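Local coordinates for hemolysin activator protein CdiB (Acinetobacter baumannii ACICU, PDB 6WIL) that probably carries a contact-dependent growth inhibition toxin across the outer membrane, as a two-partner secretion transporter of the Omp85 superfamily, at residues Gly285-Asp290 against Gln314-Leu319; Lys336-Glu341 against Gly360-Val365; Ile380-Gly385 against Pro415-Asp420; Gly442-Lys447 against Gly474-Tyr479. One frame throughout, in Å; residues are numbered along the deposited sequence.

Interaction 1 (Gly285-Asp290 against Gln314-Leu319); sequences GFSYND and QANLNL
The Tyr-288 ring meets the other strand through its CD1 atom, 3.7 Å from Gln-314 O, which lies oblique to the ring. Phe-286 touches with its stem and not its ring. Its CB is 4.1 Å from Leu-317 CD1, while chi1 of 83°, with CG between the backbone N and the carbonyl carbon, turns the ring away from Leu-317. Strands 282-295 and 308-326 run antiparallel here, as neighbours in the beta-barrel. Six backbone bonds join them, two in each of the pairs Gly-285/Asn-318, Ser-287/Asn-316 and Asn-289/Gln-314. Asn-318 N to Gly-285 O, at 2.7 Å, is the shortest. The Phe-286/Leu-317 and Tyr-288/Ala-315 pairs between them are non-hydrogen-bonded. Their alpha carbons approach carbonyls instead, with Phe-286 CA 3.1 Å from Asn-316 O. On the polar face, Ser-287 OG rests 3.5 Å from Asn-316 CB. The amide of Asn-289 reaches beyond both strands, to Gln-14 of the N-terminal helix 8-27 and to Ser-270. The side chains thus divide by chemistry. Phe-286, Tyr-288, Ala-315 and Leu-317 form a surface that probably faces lipid, while the serine and amides lie on the opposite face, consistent with the barrel interior.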
# COMPACT_ATOMS: atom_id res chain seq x y z
N GLY A 285 6.98 -10.95 4.35
CA GLY A 285 8.09 -10.03 4.28
C GLY A 285 8.93 -10.10 5.53
O GLY A 285 8.45 -10.41 6.62
N PHE A 286 10.22 -9.81 5.37
CA PHE A 286 11.08 -9.61 6.52
C PHE A 286 12.09 -8.53 6.19
O PHE A 286 12.48 -8.36 5.03
CB PHE A 286 11.75 -10.92 6.99
CG PHE A 286 13.00 -11.29 6.24
CD1 PHE A 286 14.22 -10.72 6.57
CD2 PHE A 286 12.96 -12.26 5.25
CE1 PHE A 286 15.37 -11.07 5.89
CE2 PHE A 286 14.11 -12.62 4.57
CZ PHE A 286 15.32 -12.02 4.89
N SER A 287 12.48 -7.78 7.21
CA SER A 287 13.40 -6.67 7.03
C SER A 287 14.34 -6.60 8.23
O SER A 287 14.07 -7.16 9.29
CB SER A 287 12.66 -5.34 6.85
OG SER A 287 11.65 -5.17 7.82
N TYR A 288 15.45 -5.90 8.03
CA TYR A 288 16.45 -5.73 9.06
C TYR A 288 17.11 -4.38 8.84
O TYR A 288 17.45 -4.03 7.71
CB TYR A 288 17.48 -6.87 9.03
CG TYR A 288 18.73 -6.64 9.86
CD1 TYR A 288 18.77 -6.98 11.20
CD2 TYR A 288 19.88 -6.10 9.29
CE1 TYR A 288 19.91 -6.79 11.96
CE2 TYR A 288 21.02 -5.91 10.03
CZ TYR A 288 21.04 -6.25 11.36
OH TYR A 288 22.18 -6.05 12.11
N ASN A 289 17.28 -3.62 9.92
CA ASN A 289 17.92 -2.32 9.86
C ASN A 289 19.02 -2.24 10.90
O ASN A 289 18.81 -2.61 12.06
CB ASN A 289 16.91 -1.19 10.08
CG ASN A 289 17.56 0.18 10.06
OD1 ASN A 289 17.52 0.91 11.06
ND2 ASN A 289 18.18 0.53 8.94
N ASP A 290 20.20 -1.78 10.49
CA ASP A 290 21.32 -1.54 11.38
C ASP A 290 21.68 -0.06 11.29
O ASP A 290 21.92 0.46 10.19
CB ASP A 290 22.52 -2.41 11.00
CG ASP A 290 23.52 -2.57 12.13
OD1 ASP A 290 23.91 -1.55 12.75
OD2 ASP A 290 23.93 -3.72 12.41
N GLN A 314 17.20 -3.62 14.27
CA GLN A 314 15.77 -3.89 14.26
C GLN A 314 15.46 -4.96 13.24
O GLN A 314 15.86 -4.85 12.08
CB GLN A 314 14.97 -2.62 13.96
CG GLN A 314 13.48 -2.75 14.18
CD GLN A 314 12.78 -1.40 14.18
OE1 GLN A 314 13.42 -0.35 14.06
NE2 GLN A 314 11.45 -1.41 14.31
N ALA A 315 14.75 -6.00 13.67
CA ALA A 315 14.35 -7.11 12.81
C ALA A 315 12.83 -7.21 12.80
O ALA A 315 12.19 -7.11 13.85
CB ALA A 315 14.96 -8.43 13.28
N ASN A 316 12.26 -7.41 11.61
CA ASN A 316 10.81 -7.45 11.45
C ASN A 316 10.39 -8.61 10.57
O ASN A 316 11.05 -8.92 9.57
CB ASN A 316 10.27 -6.15 10.83
CG ASN A 316 10.22 -5.01 11.82
OD1 ASN A 316 11.10 -4.85 12.66
ND2 ASN A 316 9.16 -4.21 11.73
N LEU A 317 9.29 -9.25 10.95
CA LEU A 317 8.64 -10.28 10.15
C LEU A 317 7.19 -9.88 9.91
O LEU A 317 6.48 -9.53 10.86
CB LEU A 317 8.72 -11.64 10.84
CG LEU A 317 8.21 -12.86 10.08
CD1 LEU A 317 9.27 -13.38 9.11
CD2 LEU A 317 7.80 -13.94 11.06
N ASN A 318 6.76 -9.90 8.65
CA ASN A 318 5.43 -9.42 8.27
C ASN A 318 4.65 -10.49 7.53
O ASN A 318 5.20 -11.23 6.71
CB ASN A 318 5.53 -8.17 7.39
CG ASN A 318 6.27 -7.04 8.06
OD1 ASN A 318 6.53 -7.08 9.25
ND2 ASN A 318 6.60 -6.01 7.28
N LEU A 319 3.35 -10.55 7.81
CA LEU A 319 2.42 -11.40 7.08
C LEU A 319 1.12 -10.63 6.87
O LEU A 319 0.52 -10.15 7.83
CB LEU A 319 2.14 -12.71 7.82
CG LEU A 319 1.23 -13.71 7.09
CD1 LEU A 319 1.82 -14.08 5.74
CD2 LEU A 319 0.97 -14.95 7.93

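Interaction 2 (Lys336-Glu341 against Gly360-Val365); sequences KLYHKE and GWNLGV
A chi1 of 70° swings the Tyr-338 ring across to the neighbouring strand, over Gly-360. Asn-362 has CG anti to its own carbonyl carbon (chi1 -72°), and its OD1 approaches the same ring obliquely. Gly-360 N sits over the ring centre, 3.5 Å above the plane. Gly-360 CA makes a CH-pi contact, 3.9 Å from the Tyr-338 centroid and 27° off the normal. Glycine leaves room for the ring, and the ring covers the glycine backbone, which has no side chain of its own to shield it. This is the pairing known in beta-sheets as aromatic rescue of glycine. The covered N-H still gives its hydrogen to the backbone, with Gly-360 N 3.1 Å from Tyr-338 O. Asn-362 OD1 is 3.4 Å from Tyr-338 CD2, and the ring and amide planes are well inclined to each other. Lys-336 packs by its stem, CB to Asn-362 CB at 3.6 Å. On the other face, Leu-337 CD2 touches Trp-361 CB at 3.6 Å, and the indole leads away from the leucine. The two strands form the hairpin 329-346/349-371. Strand 308-326 flanks it beside Lys-336 and Tyr-338. Strand 374-386 flanks it beside Trp-361 and Asn-362, where Asn-362 ND2 bonds to Asp-381.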
# COMPACT_ATOMS: atom_id res chain seq x y z
N LYS A 336 2.63 -7.87 12.21
CA LYS A 336 4.08 -7.69 12.25
C LYS A 336 4.64 -8.24 13.55
O LYS A 336 4.00 -8.14 14.60
CB LYS A 336 4.48 -6.22 12.12
CG LYS A 336 4.11 -5.55 10.82
CD LYS A 336 4.51 -4.08 10.84
CE LYS A 336 3.89 -3.31 9.70
NZ LYS A 336 3.55 -1.92 10.12
N LEU A 337 5.84 -8.81 13.48
CA LEU A 337 6.65 -9.13 14.64
C LEU A 337 7.94 -8.34 14.54
O LEU A 337 8.58 -8.34 13.49
CB LEU A 337 6.95 -10.63 14.72
CG LEU A 337 5.78 -11.56 15.03
CD1 LEU A 337 6.29 -12.96 15.34
CD2 LEU A 337 4.97 -11.01 16.20
N TYR A 338 8.33 -7.68 15.63
CA TYR A 338 9.52 -6.84 15.62
C TYR A 338 10.33 -7.05 16.89
O TYR A 338 9.78 -7.35 17.96
CB TYR A 338 9.16 -5.34 15.47
CG TYR A 338 8.50 -4.72 16.68
CD1 TYR A 338 9.25 -4.19 17.72
CD2 TYR A 338 7.11 -4.63 16.76
CE1 TYR A 338 8.64 -3.61 18.82
CE2 TYR A 338 6.50 -4.05 17.86
CZ TYR A 338 7.27 -3.54 18.88
OH TYR A 338 6.66 -2.97 19.97
N HIS A 339 11.64 -6.88 16.76
CA HIS A 339 12.57 -6.87 17.88
C HIS A 339 13.57 -5.74 17.68
O HIS A 339 14.13 -5.60 16.59
CB HIS A 339 13.31 -8.21 18.01
CG HIS A 339 14.43 -8.19 19.01
ND1 HIS A 339 15.72 -7.84 18.67
CD2 HIS A 339 14.45 -8.45 20.34
CE1 HIS A 339 16.49 -7.90 19.75
NE2 HIS A 339 15.74 -8.27 20.77
N LYS A 340 13.78 -4.94 18.72
CA LYS A 340 14.70 -3.81 18.68
C LYS A 340 15.74 -3.96 19.78
O LYS A 340 15.45 -4.47 20.87
CB LYS A 340 13.98 -2.48 18.86
CG LYS A 340 13.71 -1.72 17.58
CD LYS A 340 13.73 -0.21 17.81
CE LYS A 340 15.15 0.30 18.03
NZ LYS A 340 15.20 1.78 18.22
N GLU A 341 16.95 -3.48 19.50
CA GLU A 341 18.03 -3.47 20.47
C GLU A 341 18.89 -2.25 20.23
O GLU A 341 19.21 -1.92 19.09
CB GLU A 341 18.87 -4.75 20.38
CG GLU A 341 19.87 -4.90 21.51
CD GLU A 341 20.18 -6.36 21.80
OE1 GLU A 341 19.35 -7.23 21.45
OE2 GLU A 341 21.26 -6.63 22.37
N GLY A 360 7.73 -6.85 20.20
CA GLY A 360 6.28 -6.78 20.22
C GLY A 360 5.68 -7.21 18.90
O GLY A 360 6.35 -7.82 18.07
N TRP A 361 4.40 -6.88 18.73
CA TRP A 361 3.68 -7.26 17.52
C TRP A 361 2.77 -6.12 17.08
O TRP A 361 2.36 -5.27 17.88
CB TRP A 361 2.86 -8.54 17.73
CG TRP A 361 2.07 -8.57 18.99
CD1 TRP A 361 2.46 -9.07 20.20
CD2 TRP A 361 0.73 -8.07 19.18
NE1 TRP A 361 1.45 -8.92 21.12
CE2 TRP A 361 0.38 -8.31 20.52
CE3 TRP A 361 -0.20 -7.45 18.34
CZ2 TRP A 361 -0.86 -7.95 21.05
CZ3 TRP A 361 -1.43 -7.10 18.86
CH2 TRP A 361 -1.75 -7.35 20.20
N ASN A 362 2.48 -6.10 15.78
CA ASN A 362 1.56 -5.16 15.18
C ASN A 362 0.42 -5.91 14.52
O ASN A 362 0.64 -6.96 13.89
CB ASN A 362 2.25 -4.27 14.13
CG ASN A 362 3.19 -3.26 14.75
OD1 ASN A 362 4.32 -3.58 15.10
ND2 ASN A 362 2.73 -2.02 14.86
N LEU A 363 -0.79 -5.39 14.67
CA LEU A 363 -1.95 -5.86 13.93
C LEU A 363 -2.56 -4.66 13.23
O LEU A 363 -2.69 -3.59 13.82
CB LEU A 363 -2.98 -6.52 14.85
CG LEU A 363 -2.68 -7.96 15.28
CD1 LEU A 363 -3.76 -8.49 16.22
CD2 LEU A 363 -2.56 -8.86 14.05
N GLY A 364 -2.93 -4.84 11.96
CA GLY A 364 -3.47 -3.71 11.23
C GLY A 364 -4.25 -4.14 10.01
O GLY A 364 -4.33 -5.33 9.67
N VAL A 365 -4.82 -3.14 9.35
CA VAL A 365 -5.60 -3.32 8.13
C VAL A 365 -5.26 -2.16 7.21
O VAL A 365 -5.10 -1.02 7.65
CB VAL A 365 -7.11 -3.38 8.43
CG1 VAL A 365 -7.54 -2.21 9.29
CG2 VAL A 365 -7.92 -3.40 7.13

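Interaction 3 (Ile380-Gly385 against Pro415-Asp420); sequences IDYRRG and PLWSAD. With C8E ((hydroxyethyloxy)tri(ethyloxy)octane), chain D.
Tyr-382 and Trp-417 form a T-shaped pair on the outer face of the transmembrane beta-barrel, where strands 374-386 and 414-429 run antiparallel. With chi1 at -178° the tyrosine leaves CB on the far side from the backbone N, and this carries the ring toward Trp-417. CD1 is the leading edge atom, 3.4 Å from Trp-417 CE2 and equally near CZ2. CE1 comes next, 3.7 Å from Trp-417 NE1. CZ and then OH run alongside Pro-415, with OH 3.5 Å from Pro-415 CB. The ring planes stand at 69°, tyrosine edge to indole face. The opposite indole face takes the octyl end of the C8E detergent, with C1 3.7 Å above the plane. The same alkyl chain touches Ile-380 and Ala-419, consistent with a lipid-facing surface.

The other face of the sheet, with Asp-381, Arg-383 and Ser-418, is mostly polar, though Leu-416 lies on it too. Arg-383 bends at its second and third torsions and sets one face of its guanidinium over Leu-416 CD2. The charge itself pairs with Asp-453. Asp-381 is buried, and its carboxylate is held from the side of strands 329-346 and 349-371 by Tyr-334 OH and Asn-362 ND2. Four backbone bonds, in the Asp-381/Ser-418 and Arg-383/Leu-416 pairs, tie the strands. One water joins the two strands on this face: it lies 2.6 Å from Asp-381 OD1, 2.9 Å from Leu-416 O and 3.0 Å from Ser-418 OG.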
# COMPACT_ATOMS: atom_id res chain seq x y z
N ILE A 380 -4.55 1.49 9.38
CA ILE A 380 -4.63 1.70 10.82
C ILE A 380 -3.92 0.53 11.49
O ILE A 380 -4.11 -0.62 11.10
CB ILE A 380 -6.08 1.83 11.32
CG1 ILE A 380 -6.87 2.79 10.43
CG2 ILE A 380 -6.10 2.33 12.75
CD1 ILE A 380 -8.36 2.55 10.45
N ASP A 381 -3.10 0.84 12.49
CA ASP A 381 -2.20 -0.13 13.09
C ASP A 381 -2.34 -0.10 14.61
O ASP A 381 -2.47 0.97 15.21
CB ASP A 381 -0.74 0.17 12.68
CG ASP A 381 0.26 -0.79 13.28
OD1 ASP A 381 0.66 -0.58 14.45
OD2 ASP A 381 0.66 -1.76 12.59
N TYR A 382 -2.34 -1.29 15.21
CA TYR A 382 -2.33 -1.45 16.66
C TYR A 382 -1.03 -2.12 17.05
O TYR A 382 -0.71 -3.21 16.55
CB TYR A 382 -3.52 -2.28 17.14
CG TYR A 382 -3.59 -2.44 18.64
CD1 TYR A 382 -4.16 -1.45 19.44
CD2 TYR A 382 -3.10 -3.58 19.27
CE1 TYR A 382 -4.22 -1.59 20.81
CE2 TYR A 382 -3.16 -3.72 20.64
CZ TYR A 382 -3.73 -2.72 21.41
OH TYR A 382 -3.79 -2.87 22.78
N ARG A 383 -0.27 -1.48 17.93
CA ARG A 383 1.04 -1.98 18.34
C ARG A 383 1.05 -2.24 19.84
O ARG A 383 0.43 -1.51 20.61
CB ARG A 383 2.14 -0.99 17.96
CG ARG A 383 3.54 -1.56 18.06
CD ARG A 383 4.33 -0.91 19.18
NE ARG A 383 5.09 0.25 18.72
CZ ARG A 383 5.78 1.05 19.52
NH1 ARG A 383 5.79 0.82 20.83
NH2 ARG A 383 6.45 2.08 19.02
N ARG A 384 1.76 -3.30 20.22
CA ARG A 384 1.98 -3.66 21.62
C ARG A 384 3.41 -4.15 21.76
O ARG A 384 3.85 -5.00 20.98
CB ARG A 384 1.00 -4.75 22.08
CG ARG A 384 -0.34 -4.23 22.55
CD ARG A 384 -0.35 -4.08 24.06
NE ARG A 384 -0.02 -5.33 24.72
CZ ARG A 384 -0.90 -6.30 24.97
NH1 ARG A 384 -2.17 -6.15 24.61
NH2 ARG A 384 -0.51 -7.41 25.57
N GLY A 385 4.14 -3.61 22.73
CA GLY A 385 5.55 -3.91 22.85
C GLY A 385 5.98 -4.05 24.30
O GLY A 385 5.45 -3.40 25.20
N PRO A 415 0.32 0.10 24.53
CA PRO A 415 -0.45 0.09 23.28
C PRO A 415 -0.32 1.39 22.50
O PRO A 415 -0.48 2.48 23.06
CB PRO A 415 -1.88 -0.13 23.76
CG PRO A 415 -1.91 0.56 25.10
CD PRO A 415 -0.52 0.45 25.69
N LEU A 416 -0.04 1.29 21.20
CA LEU A 416 0.08 2.45 20.33
C LEU A 416 -0.85 2.28 19.14
O LEU A 416 -0.86 1.23 18.50
CB LEU A 416 1.52 2.64 19.85
CG LEU A 416 1.76 3.97 19.15
CD1 LEU A 416 1.57 5.12 20.12
CD2 LEU A 416 3.14 4.03 18.50
N TRP A 417 -1.63 3.32 18.86
CA TRP A 417 -2.50 3.36 17.69
C TRP A 417 -1.85 4.23 16.63
O TRP A 417 -1.46 5.37 16.90
CB TRP A 417 -3.88 3.90 18.06
CG TRP A 417 -4.71 2.93 18.83
CD1 TRP A 417 -4.73 2.77 20.18
CD2 TRP A 417 -5.63 1.98 18.29
NE1 TRP A 417 -5.62 1.77 20.52
CE2 TRP A 417 -6.18 1.27 19.38
CE3 TRP A 417 -6.05 1.65 16.99
CZ2 TRP A 417 -7.12 0.26 19.21
CZ3 TRP A 417 -6.98 0.65 16.83
CH2 TRP A 417 -7.51 -0.04 17.93
N SER A 418 -1.74 3.69 15.42
CA SER A 418 -1.17 4.42 14.30
C SER A 418 -2.13 4.37 13.13
O SER A 418 -2.85 3.39 12.93
CB SER A 418 0.19 3.84 13.89
OG SER A 418 1.17 4.10 14.87
N ALA A 419 -2.14 5.45 12.35
CA ALA A 419 -3.05 5.55 11.22
C ALA A 419 -2.37 6.33 10.10
O ALA A 419 -1.47 7.14 10.34
CB ALA A 419 -4.37 6.22 11.62
N ASP A 420 -2.82 6.07 8.88
CA ASP A 420 -2.24 6.65 7.69
C ASP A 420 -3.34 6.88 6.66
O ASP A 420 -4.28 6.09 6.56
CB ASP A 420 -1.16 5.76 7.09
CG ASP A 420 0.15 5.89 7.82
OD1 ASP A 420 0.75 6.98 7.73
OD2 ASP A 420 0.57 4.92 8.49
C1 C8E D . -8.83 4.21 16.38
C2 C8E D . -7.55 5.04 16.42
C3 C8E D . -6.90 5.08 15.04
C4 C8E D . -5.66 5.96 15.09
C5 C8E D . -6.07 7.42 15.26
C6 C8E D . -4.82 8.26 15.51
C7 C8E D . -5.04 9.66 14.94
C8 C8E D . -5.56 10.58 16.05
O9 C8E D . -4.64 11.63 16.22
C10 C8E D . -4.98 12.54 17.22
C11 C8E D . -3.78 13.46 17.49
O12 C8E D . -4.21 14.79 17.55
C13 C8E D . -3.25 15.68 18.03
C14 C8E D . -3.84 17.09 18.08
O15 C8E D . -4.87 17.22 17.14
C16 C8E D . -5.38 18.52 17.03
C17 C8E D . -6.10 18.69 15.69
O18 C8E D . -7.25 17.89 15.65
C19 C8E D . -8.13 18.22 14.61
C20 C8E D . -8.35 17.00 13.71
O21 C8E D . -8.81 15.92 14.47
O HOH W 1 0.82 1.43 16.10

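Interaction 4 (Gly442-Lys447 against Gly474-Tyr479); sequences GQYAPK and GDNGQY. With C8E ((hydroxyethyloxy)tri(ethyloxy)octane), chain D.
The site of a bound C8E detergent molecule on the outer barrel wall includes Gly-442 and Gln-478, which pair across the strands with Gly-442 CA 3.9 Å from Gln-478 CB. The absence of a side chain at Gly-442 lets the C8E alkyl chain pass close by, its C7 3.9 Å from Gly-442 CA. Gln-478 NE2 gives two rather long, bent hydrogen bonds to the ether part, to C8E O12 and O15, each 3.2 Å. Its OE1 is taken by Trp-440. Strands 432-444 and 476-487 are antiparallel barrel neighbours. The chain between them includes the long loop that carries the VRGF sequence characteristic of this family. The Gln-443/Gly-477 pair holds the strands together by two backbone bonds, with Gln-443 N 2.7 Å from Gly-477 O. On the inner face, the Gln-443 side chain runs extended from a chi1 of 165°, and its NE2 reaches Asp-475 O at 3.0 Å. That donor stands 35° out of the carbonyl plane. The same NE2 also bonds Asp-453 O, so this amide ties strand 432-444 to the turn before strand 476-487 and to the loop. Beyond the strand ends, Ala-445 CB packs 4.1 Å from Asp-475 CB, and Asp-475 OD2 accepts a hydrogen bond from Leu-449 N.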
# COMPACT_ATOMS: atom_id res chain seq x y z
N GLY A 442 -1.21 9.77 11.73
CA GLY A 442 -1.67 10.08 13.07
C GLY A 442 -1.29 9.00 14.06
O GLY A 442 -1.20 7.82 13.71
N GLN A 443 -1.09 9.42 15.30
CA GLN A 443 -0.71 8.52 16.38
C GLN A 443 -1.46 8.90 17.65
O GLN A 443 -1.56 10.09 17.99
CB GLN A 443 0.81 8.57 16.63
CG GLN A 443 1.25 7.96 17.93
CD GLN A 443 2.76 7.98 18.09
OE1 GLN A 443 3.49 7.66 17.15
NE2 GLN A 443 3.22 8.37 19.27
N TYR A 444 -2.00 7.90 18.34
CA TYR A 444 -2.71 8.08 19.60
C TYR A 444 -2.20 7.07 20.61
O TYR A 444 -2.24 5.86 20.36
CB TYR A 444 -4.22 7.94 19.41
CG TYR A 444 -4.97 7.76 20.72
CD1 TYR A 444 -5.22 8.85 21.55
CD2 TYR A 444 -5.41 6.51 21.12
CE1 TYR A 444 -5.89 8.69 22.75
CE2 TYR A 444 -6.09 6.34 22.31
CZ TYR A 444 -6.33 7.43 23.12
OH TYR A 444 -7.00 7.26 24.31
N ALA A 445 -1.73 7.57 21.75
CA ALA A 445 -1.19 6.73 22.82
C ALA A 445 -2.05 6.85 24.07
O ALA A 445 -2.11 7.94 24.67
CB ALA A 445 0.26 7.11 23.14
N PRO A 446 -2.74 5.79 24.50
CA PRO A 446 -3.49 5.89 25.76
C PRO A 446 -2.61 6.09 26.98
O PRO A 446 -3.03 6.76 27.93
CB PRO A 446 -4.24 4.55 25.83
CG PRO A 446 -4.30 4.07 24.42
CD PRO A 446 -3.03 4.54 23.78
N LYS A 447 -1.40 5.53 27.00
CA LYS A 447 -0.52 5.61 28.15
C LYS A 447 0.72 6.43 27.83
O LYS A 447 0.92 6.88 26.70
CB LYS A 447 -0.12 4.20 28.62
CG LYS A 447 -1.30 3.28 28.84
CD LYS A 447 -2.37 3.96 29.68
CE LYS A 447 -3.57 3.06 29.90
NZ LYS A 447 -4.79 3.47 29.14
N GLY A 474 4.71 15.00 21.04
CA GLY A 474 3.74 14.60 22.04
C GLY A 474 3.50 13.12 21.92
O GLY A 474 3.91 12.48 20.95
N ASP A 475 2.85 12.56 22.95
CA ASP A 475 2.43 11.16 22.90
C ASP A 475 1.40 10.94 21.79
O ASP A 475 1.40 9.89 21.13
CB ASP A 475 1.87 10.74 24.25
CG ASP A 475 2.94 10.20 25.18
OD1 ASP A 475 4.14 10.37 24.87
OD2 ASP A 475 2.58 9.58 26.19
N ASN A 476 0.53 11.92 21.58
CA ASN A 476 -0.41 11.91 20.47
C ASN A 476 0.01 12.97 19.47
O ASN A 476 0.64 13.97 19.82
CB ASN A 476 -1.84 12.18 20.95
CG ASN A 476 -2.20 11.36 22.17
OD1 ASN A 476 -1.75 10.23 22.34
ND2 ASN A 476 -3.01 11.94 23.05
N GLY A 477 -0.32 12.74 18.21
CA GLY A 477 0.09 13.66 17.17
C GLY A 477 -0.46 13.25 15.82
O GLY A 477 -0.91 12.12 15.62
N GLN A 478 -0.41 14.21 14.90
CA GLN A 478 -0.81 13.97 13.52
C GLN A 478 -0.28 15.10 12.67
O GLN A 478 -0.13 16.23 13.15
CB GLN A 478 -2.34 13.86 13.38
CG GLN A 478 -3.08 15.17 13.59
CD GLN A 478 -4.58 15.03 13.49
OE1 GLN A 478 -5.12 14.63 12.45
NE2 GLN A 478 -5.28 15.34 14.58
N TYR A 479 0.04 14.79 11.42
CA TYR A 479 0.36 15.82 10.44
C TYR A 479 -0.42 15.58 9.16
O TYR A 479 -0.79 14.44 8.85
CB TYR A 479 1.87 15.92 10.14
CG TYR A 479 2.53 14.70 9.52
CD1 TYR A 479 2.28 14.34 8.20
CD2 TYR A 479 3.45 13.95 10.24
CE1 TYR A 479 2.90 13.24 7.63
CE2 TYR A 479 4.07 12.84 9.68
CZ TYR A 479 3.79 12.50 8.37
OH TYR A 479 4.41 11.40 7.81
C1 C8E D . -8.83 4.21 16.38
C2 C8E D . -7.55 5.04 16.42
C3 C8E D . -6.90 5.08 15.04
C4 C8E D . -5.66 5.96 15.09
C5 C8E D . -6.07 7.42 15.26
C6 C8E D . -4.82 8.26 15.51
C7 C8E D . -5.04 9.66 14.94
C8 C8E D . -5.56 10.58 16.05
O9 C8E D . -4.64 11.63 16.22
C10 C8E D . -4.98 12.54 17.22
C11 C8E D . -3.78 13.46 17.49
O12 C8E D . -4.21 14.79 17.55
C13 C8E D . -3.25 15.68 18.03
C14 C8E D . -3.84 17.09 18.08
O15 C8E D . -4.87 17.22 17.14
C16 C8E D . -5.38 18.52 17.03
C17 C8E D . -6.10 18.69 15.69
O18 C8E D . -7.25 17.89 15.65
C19 C8E D . -8.13 18.22 14.61
C20 C8E D . -8.35 17.00 13.71
O21 C8E D . -8.81 15.92 14.47

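In the fold
All four contacts lie in one closed antiparallel sheet, the 16-stranded barrel, and follow each other along the chain without interleaving. Interactions 1 and 2 have centres about 9 Å apart and meet where strands 308-326 and 329-346 pair. Interactions 2 and 3, also about 9 Å apart, meet at strands 349-371 and 374-386. Interactions 3 and 4, about 10 Å apart, meet at strands 414-429 and 432-444 and share the C8E molecule. The ends of the series, interactions 1 and 4, are about 24 Å apart between centres. Together they trace eight consecutive strands, half of the wall around the pore through which the partner toxin probably passes.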